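Local coordinates for ribosomal-protein-alanine acetyltransferase (PDB 3DNS) that probably acetylates the N-terminal alanine of a ribosomal protein, this chain being the N-terminal domain of a longer RimJ-type member of the GNAT acetyltransferase family, at residues G33-V38 with F49-Y54; Y63-L68 with V98-A103; I86-E91 with F122-D127. One frame throughout, in Å; residues are numbered along the deposited sequence.

Contact 1 (G33-V38 with F49-Y54); sequences GRIFIV and FRMKIY
Lys52 lies against Phe36 on the face of the sheet shared with Arg34 and Arg50. Traced from its root, Lys52 has CB 4.0 Å from Arg34 O; CG comes next to Phe36 CE2; CD makes the closest approach, 3.5 Å from Phe36 CE2; CE still follows that carbon before the chain bends at chi4 and carries the ammonium away. A lysine suits a site like this, since its methylenes pack against an aromatic neighbour while its charge stays on an exposed surface. Beneath these side chains Arg34 and Lys52 form a hydrogen-bonded antiparallel pair, both bonds 2.9 Å (Arg34 N to Lys52 O and Lys52 N to Arg34 O). Phe36 and Arg50 form the next, with Phe36 N to Arg50 O and Arg50 N to Phe36 O both 2.8 Å. The two strands, 162° apart in direction, make a beta hairpin in the meander that precedes the long helix of the GNAT fold.

The other face is apolar and turned to helix 61-78. Here Ile35 CG2 meets Phe49 CD1 at 3.7 Å and Ile37 CD1 meets Phe49 CB at 3.8 Å, while the Phe49 ring stands edge-to-face with Phe71. With CG between the backbone N and carbonyl carbon (chi1 61°), the Phe49 ring is swung to Ile35 CG2.

At the open end of the hairpin the extended Arg34 chain brings NH2 3.0 Å from Tyr54 OH, the oxygen lying at the guanidinium edge and 24° out of its plane. That hydroxyl also bonds Lys55 O of the second subunit, and the Tyr54 ring stacks on Tyr54 of that subunit. On the face of Lys52, Arg50 forms a salt bridge to Glu121 of strand 117-127.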
# COMPACT_ATOMS: atom_id res chain seq x y z
N GLY A 33 0.44 -3.13 4.79
CA GLY A 33 1.55 -2.55 5.52
C GLY A 33 2.52 -3.58 6.04
O GLY A 33 2.54 -4.77 5.59
N ARG A 34 3.34 -3.14 6.99
CA ARG A 34 4.38 -4.01 7.52
C ARG A 34 4.56 -3.79 9.00
O ARG A 34 4.25 -2.74 9.51
CB ARG A 34 5.71 -3.73 6.82
CG ARG A 34 5.77 -4.14 5.41
CD ARG A 34 7.05 -3.67 4.77
NE ARG A 34 7.12 -4.24 3.43
CZ ARG A 34 6.39 -3.80 2.42
NH1 ARG A 34 6.49 -4.36 1.23
NH2 ARG A 34 5.57 -2.76 2.61
N ILE A 35 5.00 -4.82 9.69
CA ILE A 35 5.30 -4.73 11.11
C ILE A 35 6.79 -4.93 11.22
O ILE A 35 7.33 -5.82 10.56
CB ILE A 35 4.51 -5.80 11.92
CG1 ILE A 35 3.06 -5.33 12.14
CG2 ILE A 35 5.16 -6.08 13.27
CD1 ILE A 35 2.11 -6.48 12.51
N PHE A 36 7.44 -4.09 12.04
CA PHE A 36 8.86 -4.17 12.30
C PHE A 36 9.06 -4.30 13.77
O PHE A 36 8.71 -3.39 14.51
CB PHE A 36 9.58 -2.88 11.82
CG PHE A 36 9.43 -2.61 10.38
CD1 PHE A 36 10.31 -3.13 9.46
CD2 PHE A 36 8.36 -1.89 9.91
CE1 PHE A 36 10.16 -2.89 8.08
CE2 PHE A 36 8.22 -1.64 8.57
CZ PHE A 36 9.11 -2.14 7.65
N ILE A 37 9.67 -5.39 14.22
CA ILE A 37 9.97 -5.53 15.66
C ILE A 37 11.20 -4.66 16.00
O ILE A 37 12.23 -4.79 15.39
CB ILE A 37 10.22 -7.00 16.09
CG1 ILE A 37 9.03 -7.91 15.66
CG2 ILE A 37 10.47 -7.10 17.61
CD1 ILE A 37 7.75 -7.56 16.31
N VAL A 38 11.02 -3.78 16.97
CA VAL A 38 11.98 -2.74 17.35
C VAL A 38 12.69 -3.18 18.63
O VAL A 38 13.92 -3.08 18.69
CB VAL A 38 11.30 -1.31 17.40
CG1 VAL A 38 12.16 -0.26 18.01
CG2 VAL A 38 10.89 -0.87 15.94
N PHE A 49 6.97 -2.85 18.78
CA PHE A 49 7.11 -2.82 17.31
C PHE A 49 6.55 -1.57 16.67
O PHE A 49 5.72 -0.84 17.26
CB PHE A 49 6.49 -4.02 16.65
CG PHE A 49 5.02 -4.21 16.88
CD1 PHE A 49 4.11 -3.73 15.99
CD2 PHE A 49 4.56 -4.95 17.96
CE1 PHE A 49 2.75 -3.97 16.17
CE2 PHE A 49 3.21 -5.19 18.13
CZ PHE A 49 2.31 -4.67 17.22
N ARG A 50 7.03 -1.32 15.45
CA ARG A 50 6.56 -0.24 14.59
C ARG A 50 5.63 -0.81 13.52
O ARG A 50 6.00 -1.78 12.85
CB ARG A 50 7.72 0.49 13.93
CG ARG A 50 7.26 1.60 13.00
CD ARG A 50 8.41 2.48 12.57
NE ARG A 50 8.79 3.47 13.61
CZ ARG A 50 9.89 3.38 14.34
NH1 ARG A 50 10.70 2.35 14.22
NH2 ARG A 50 10.19 4.32 15.22
N MSE A 51 4.42 -0.25 13.39
CA MSE A 51 3.49 -0.72 12.37
C MSE A 51 3.31 0.35 11.31
O MSE A 51 2.90 1.44 11.61
CB MSE A 51 2.16 -1.09 12.94
CG MSE A 51 1.20 -1.65 11.88
SE MSE A 51 -0.50 -2.37 12.68
CE MSE A 51 -1.28 -0.65 13.14
N LYS A 52 3.73 0.06 10.11
CA LYS A 52 3.60 0.98 8.99
C LYS A 52 2.36 0.52 8.24
O LYS A 52 2.15 -0.68 8.04
CB LYS A 52 4.84 0.92 8.09
CG LYS A 52 6.08 1.50 8.78
CD LYS A 52 7.22 1.67 7.79
CE LYS A 52 8.43 2.29 8.44
NZ LYS A 52 7.98 3.58 9.09
N ILE A 53 1.52 1.48 7.90
CA ILE A 53 0.31 1.22 7.12
C ILE A 53 0.36 2.14 5.97
O ILE A 53 0.62 3.32 6.17
CB ILE A 53 -1.02 1.48 7.89
CG1 ILE A 53 -1.11 0.61 9.14
CG2 ILE A 53 -2.18 1.18 7.00
CD1 ILE A 53 -1.24 -0.95 8.83
N TYR A 54 0.14 1.62 4.77
CA TYR A 54 0.21 2.45 3.57
C TYR A 54 -0.91 3.49 3.66
O TYR A 54 -1.99 3.24 4.23
CB TYR A 54 0.06 1.60 2.30
CG TYR A 54 1.34 0.89 1.81
CD1 TYR A 54 2.58 1.55 1.83
CD2 TYR A 54 1.29 -0.40 1.27
CE1 TYR A 54 3.71 0.95 1.35
CE2 TYR A 54 2.47 -1.03 0.82
CZ TYR A 54 3.66 -0.33 0.87
OH TYR A 54 4.83 -0.86 0.44

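Contact 2 (Y63-L68 with V98-A103); sequences YIKEIL and VELGFA
Lys65 O, the carbonyl that accepts a hydrogen bond from Ser69 OG in the next turn of helix 61-78, also has a methyl group packed against it: Leu100 CD1 lies 3.7 Å away. The same methyl is 3.7 Å from Leu68 CB and 4.0 Å from Leu68 CD1, so one branch of Leu100 sits between the helix backbone and the leucine three residues further along. It gets there because CD1 prolongs the side chain, anti to CA (chi2 170°), and so extends furthest from its own backbone. A leucine fits, being long enough to bridge the gap of 7.3 Å between Lys65 CA and Leu100 CA.

The second segment is the exit of the short helix 95-99, closed by a Schellman motif. Gly101 takes a positive phi of 94°, which glycine adopts without a side chain pressing on the carbonyl oxygen before it, and Gly101 N bonds back to Val98 O at 3.1 Å. The reversal sends the chain toward strand 103-114 and turns Phe102 in to the helix.

Deeper in, Leu68 CD2 reaches the far end of the Phe102 ring, 4.1 Å from Phe102 CZ. Both side chains are buried: Leu68 also touches Phe97 and Ile86, and the Phe102 ring meets Phe97 edge-to-face, making an apolar patch between the helix and the sheet. Nearer the solvent, the opposite charges of Lys65 and Glu99 face each other as a salt bridge, but NZ and OE1 are modelled too close together for their positions to be trusted. Glu99 OE2 has a partner within its own helix, Gln95 NE2.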
# COMPACT_ATOMS: atom_id res chain seq x y z
N TYR A 63 -10.19 -3.25 9.39
CA TYR A 63 -9.03 -4.11 9.03
C TYR A 63 -7.90 -3.91 10.01
O TYR A 63 -7.31 -4.86 10.49
CB TYR A 63 -8.57 -3.85 7.58
CG TYR A 63 -9.30 -4.68 6.54
CD1 TYR A 63 -10.70 -4.69 6.47
CD2 TYR A 63 -8.59 -5.49 5.64
CE1 TYR A 63 -11.38 -5.48 5.47
CE2 TYR A 63 -9.24 -6.27 4.68
CZ TYR A 63 -10.63 -6.26 4.60
OH TYR A 63 -11.22 -7.04 3.63
N ILE A 64 -7.61 -2.65 10.32
CA ILE A 64 -6.60 -2.34 11.33
C ILE A 64 -6.91 -3.02 12.65
O ILE A 64 -6.03 -3.58 13.27
CB ILE A 64 -6.45 -0.84 11.50
CG1 ILE A 64 -6.04 -0.18 10.16
CG2 ILE A 64 -5.41 -0.49 12.55
CD1 ILE A 64 -5.05 -0.98 9.42
N LYS A 65 -8.17 -2.92 13.09
CA LYS A 65 -8.63 -3.60 14.31
C LYS A 65 -8.34 -5.09 14.25
O LYS A 65 -7.94 -5.69 15.26
CB LYS A 65 -10.14 -3.39 14.55
CG LYS A 65 -10.47 -2.15 15.35
CD LYS A 65 -11.98 -1.99 15.66
CE LYS A 65 -12.65 -0.89 14.84
NZ LYS A 65 -13.94 -0.41 15.48
N GLU A 66 -8.61 -5.69 13.10
CA GLU A 66 -8.35 -7.12 12.92
C GLU A 66 -6.85 -7.39 13.01
O GLU A 66 -6.40 -8.35 13.68
CB GLU A 66 -8.91 -7.63 11.60
CG GLU A 66 -8.58 -9.09 11.33
CD GLU A 66 -9.29 -9.62 10.11
OE1 GLU A 66 -10.52 -9.64 10.10
OE2 GLU A 66 -8.63 -10.02 9.16
N ILE A 67 -6.05 -6.58 12.35
CA ILE A 67 -4.61 -6.84 12.34
C ILE A 67 -4.07 -6.83 13.78
O ILE A 67 -3.36 -7.71 14.22
CB ILE A 67 -3.87 -5.79 11.42
CG1 ILE A 67 -4.29 -5.99 9.95
CG2 ILE A 67 -2.33 -5.82 11.59
CD1 ILE A 67 -4.09 -4.75 9.04
N LEU A 68 -4.46 -5.81 14.52
CA LEU A 68 -4.04 -5.65 15.88
C LEU A 68 -4.54 -6.80 16.75
O LEU A 68 -3.82 -7.32 17.57
CB LEU A 68 -4.53 -4.30 16.42
CG LEU A 68 -3.77 -3.05 15.95
CD1 LEU A 68 -4.62 -1.78 16.25
CD2 LEU A 68 -2.37 -2.94 16.64
N VAL A 98 -7.86 2.80 20.28
CA VAL A 98 -8.63 3.22 21.46
C VAL A 98 -9.81 2.24 21.68
O VAL A 98 -10.14 1.87 22.82
CB VAL A 98 -9.01 4.75 21.35
CG1 VAL A 98 -9.84 5.25 22.53
CG2 VAL A 98 -7.72 5.58 21.23
N GLU A 99 -10.45 1.82 20.60
CA GLU A 99 -11.58 0.89 20.71
C GLU A 99 -11.17 -0.52 21.19
O GLU A 99 -11.99 -1.26 21.73
CB GLU A 99 -12.30 0.82 19.35
CG GLU A 99 -12.93 2.16 18.98
CD GLU A 99 -13.60 2.19 17.62
OE1 GLU A 99 -13.34 1.27 16.80
OE2 GLU A 99 -14.38 3.13 17.36
N LEU A 100 -9.92 -0.91 20.97
CA LEU A 100 -9.45 -2.20 21.44
C LEU A 100 -8.90 -2.10 22.88
O LEU A 100 -8.56 -3.12 23.47
CB LEU A 100 -8.40 -2.76 20.50
CG LEU A 100 -8.90 -3.15 19.12
CD1 LEU A 100 -7.68 -3.47 18.20
CD2 LEU A 100 -9.81 -4.40 19.25
N GLY A 101 -8.83 -0.90 23.44
CA GLY A 101 -8.36 -0.74 24.79
C GLY A 101 -6.87 -0.43 25.01
O GLY A 101 -6.38 -0.50 26.15
N PHE A 102 -6.16 -0.06 23.95
CA PHE A 102 -4.76 0.37 24.11
C PHE A 102 -4.68 1.71 24.81
O PHE A 102 -5.49 2.58 24.55
CB PHE A 102 -4.06 0.57 22.78
CG PHE A 102 -3.77 -0.67 22.04
CD1 PHE A 102 -2.53 -1.28 22.15
CD2 PHE A 102 -4.70 -1.21 21.19
CE1 PHE A 102 -2.25 -2.44 21.49
CE2 PHE A 102 -4.41 -2.40 20.47
CZ PHE A 102 -3.16 -2.98 20.63
N ALA A 103 -3.66 1.86 25.65
CA ALA A 103 -3.30 3.16 26.24
C ALA A 103 -2.37 3.97 25.29
O ALA A 103 -1.50 3.43 24.62
CB ALA A 103 -2.63 2.94 27.63

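Contact 3 (I86-E91 with F122-D127); sequences IIVDEE and FLFGMD
The Phe122 ring carries Glu90 on one face: Glu90 CG stands 3.5 Å from the ring centroid, nearly straight above it, as a CH-pi contact. Beyond it the carboxylate lies almost flat on the ring, its plane only 9° from that of Phe122, with Glu90 CD 3.6 Å from Phe122 CZ and Glu90 OE2 3.6 Å from Phe122 CE1. Placing CG beside the backbone N (chi1 -77°) and running the rest of the chain out straight lays CG and then the flat carboxylate along the same face of the ring. Phe104 meets the same ring edge-to-face. Phe124 is approached differently, since Val88 CG2 comes to the edge of its ring, in plane, 3.7 Å from Phe124 CE2, while Phe97 stacks on the ring. The same methyl, Val88 CG2, also touches Phe122 at its CB, 4.0 Å away; a beta-branched valine suits the strand, and its methyl reaches the ring edge without a long flexible chain.

Two antiparallel hydrogen-bonded pairs set Val88, Phe122 and Phe124 on one face, with Ile86. Ile86 and Phe124 exchange bonds, Phe124 N reaching Ile86 O at 2.8 Å and almost straight (172°). Val88 and Phe122 form the second pair; Phe122 N reaches Val88 O at 2.8 Å, though this bond is clearly bent. On the opposite face Ile87 CG1 packs against Leu123 CD1.

Asp89 OD1 accepts from Glu91 N, an Asx turn at the end of the strand, and Asp89 OD2 makes a salt bridge to Lys119. Strand 83-89 is a central strand of the mixed GNAT sheet, with strand 46-53 parallel on one flank and strand 117-127 antiparallel on the other; strand 103-114 lies beyond the latter, and Ile86 packs against Leu68 and Met72 of helix 61-78.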
# COMPACT_ATOMS: atom_id res chain seq x y z
N ILE A 86 3.35 -0.34 20.63
CA ILE A 86 3.17 -0.13 19.19
C ILE A 86 3.47 1.36 18.88
O ILE A 86 2.94 2.27 19.51
CB ILE A 86 1.79 -0.46 18.71
CG1 ILE A 86 1.35 -1.83 19.27
CG2 ILE A 86 1.81 -0.41 17.15
CD1 ILE A 86 -0.07 -2.46 18.77
N ILE A 87 4.38 1.54 17.94
CA ILE A 87 4.78 2.83 17.39
C ILE A 87 4.14 2.91 16.02
O ILE A 87 4.35 2.04 15.16
CB ILE A 87 6.30 2.87 17.17
CG1 ILE A 87 7.08 2.56 18.46
CG2 ILE A 87 6.70 4.22 16.57
CD1 ILE A 87 8.54 2.43 18.31
N VAL A 88 3.38 3.98 15.82
CA VAL A 88 2.69 4.25 14.54
C VAL A 88 2.76 5.73 14.21
O VAL A 88 2.74 6.60 15.10
CB VAL A 88 1.18 3.87 14.55
CG1 VAL A 88 0.99 2.41 14.56
CG2 VAL A 88 0.45 4.48 15.73
N ASP A 89 2.88 6.00 12.93
CA ASP A 89 2.80 7.35 12.38
C ASP A 89 1.47 7.92 12.80
O ASP A 89 0.46 7.20 12.83
CB ASP A 89 2.94 7.24 10.84
CG ASP A 89 2.73 8.52 10.14
OD1 ASP A 89 2.01 9.37 10.67
OD2 ASP A 89 3.31 8.67 9.04
N GLU A 90 1.45 9.22 13.15
CA GLU A 90 0.25 9.80 13.64
C GLU A 90 -0.84 9.89 12.56
O GLU A 90 -2.00 10.06 12.90
CB GLU A 90 0.51 11.20 14.24
CG GLU A 90 1.15 11.17 15.62
CD GLU A 90 1.10 12.50 16.31
OE1 GLU A 90 0.42 13.42 15.81
OE2 GLU A 90 1.73 12.62 17.36
N GLU A 91 -0.47 9.74 11.29
CA GLU A 91 -1.48 9.62 10.22
C GLU A 91 -2.38 8.42 10.29
O GLU A 91 -3.45 8.45 9.73
CB GLU A 91 -0.82 9.61 8.85
CG GLU A 91 -0.29 10.98 8.52
CD GLU A 91 -0.04 11.17 7.06
OE1 GLU A 91 0.13 10.16 6.33
OE2 GLU A 91 -0.02 12.35 6.64
N PHE A 122 2.86 8.13 17.41
CA PHE A 122 2.21 7.71 18.65
C PHE A 122 2.81 6.50 19.21
O PHE A 122 3.24 5.61 18.46
CB PHE A 122 0.74 7.38 18.44
CG PHE A 122 -0.10 8.55 18.17
CD1 PHE A 122 -0.14 9.62 19.07
CD2 PHE A 122 -0.90 8.58 17.07
CE1 PHE A 122 -0.96 10.72 18.83
CE2 PHE A 122 -1.72 9.64 16.84
CZ PHE A 122 -1.75 10.73 17.70
N LEU A 123 2.83 6.43 20.56
CA LEU A 123 3.24 5.23 21.26
C LEU A 123 2.02 4.72 22.00
O LEU A 123 1.53 5.39 22.91
CB LEU A 123 4.45 5.51 22.20
CG LEU A 123 5.05 4.32 22.96
CD1 LEU A 123 5.75 3.32 22.00
CD2 LEU A 123 6.03 4.77 24.14
N PHE A 124 1.55 3.53 21.61
CA PHE A 124 0.43 2.85 22.28
C PHE A 124 0.90 1.67 23.12
O PHE A 124 1.84 1.02 22.76
CB PHE A 124 -0.54 2.34 21.24
CG PHE A 124 -1.28 3.41 20.57
CD1 PHE A 124 -2.37 3.98 21.19
CD2 PHE A 124 -0.96 3.81 19.31
CE1 PHE A 124 -3.07 5.00 20.57
CE2 PHE A 124 -1.68 4.83 18.69
CZ PHE A 124 -2.72 5.42 19.32
N GLY A 125 0.22 1.34 24.21
CA GLY A 125 0.63 0.17 24.98
C GLY A 125 -0.55 -0.66 25.44
O GLY A 125 -1.66 -0.13 25.60
N MSE A 126 -0.30 -1.96 25.62
CA MSE A 126 -1.28 -2.88 26.18
C MSE A 126 -0.55 -3.99 26.91
O MSE A 126 0.40 -4.56 26.39
CB MSE A 126 -2.18 -3.47 25.08
CG MSE A 126 -3.11 -4.52 25.57
SE MSE A 126 -4.41 -5.13 24.22
CE MSE A 126 -5.46 -3.50 23.97
N ASP A 127 -1.01 -4.31 28.10
CA ASP A 127 -0.50 -5.48 28.82
C ASP A 127 -1.47 -6.67 28.80
O ASP A 127 -2.63 -6.52 28.38
CB ASP A 127 0.03 -5.11 30.22
CG ASP A 127 -1.03 -4.72 31.16
OD1 ASP A 127 -2.23 -4.98 30.95
OD2 ASP A 127 -0.64 -4.11 32.16

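How the contacts relate
From the N terminus, contact 1 comes first and is the most local, closing the short turn of the hairpin formed by strands 31-41 and 46-53. The chain then enters helix 61-78, and contacts 2 and 3 open in turn. They cross: contact 2 closes at 98-103 while contact 3, opened at 86-91, waits for strand 117-127. Contact 2 ties the long helix to the exit of helix 95-99; contact 3 joins strands on the C-terminal side of the sheet. Strands 46-53 and 83-89 are parallel neighbours, linking contacts 1 and 3. Met51 and Ile53 pack on Ile67 and Ile64 of the helix, and Ala103 O probably bonds Gly125 N, tying contact 2 to contact 3.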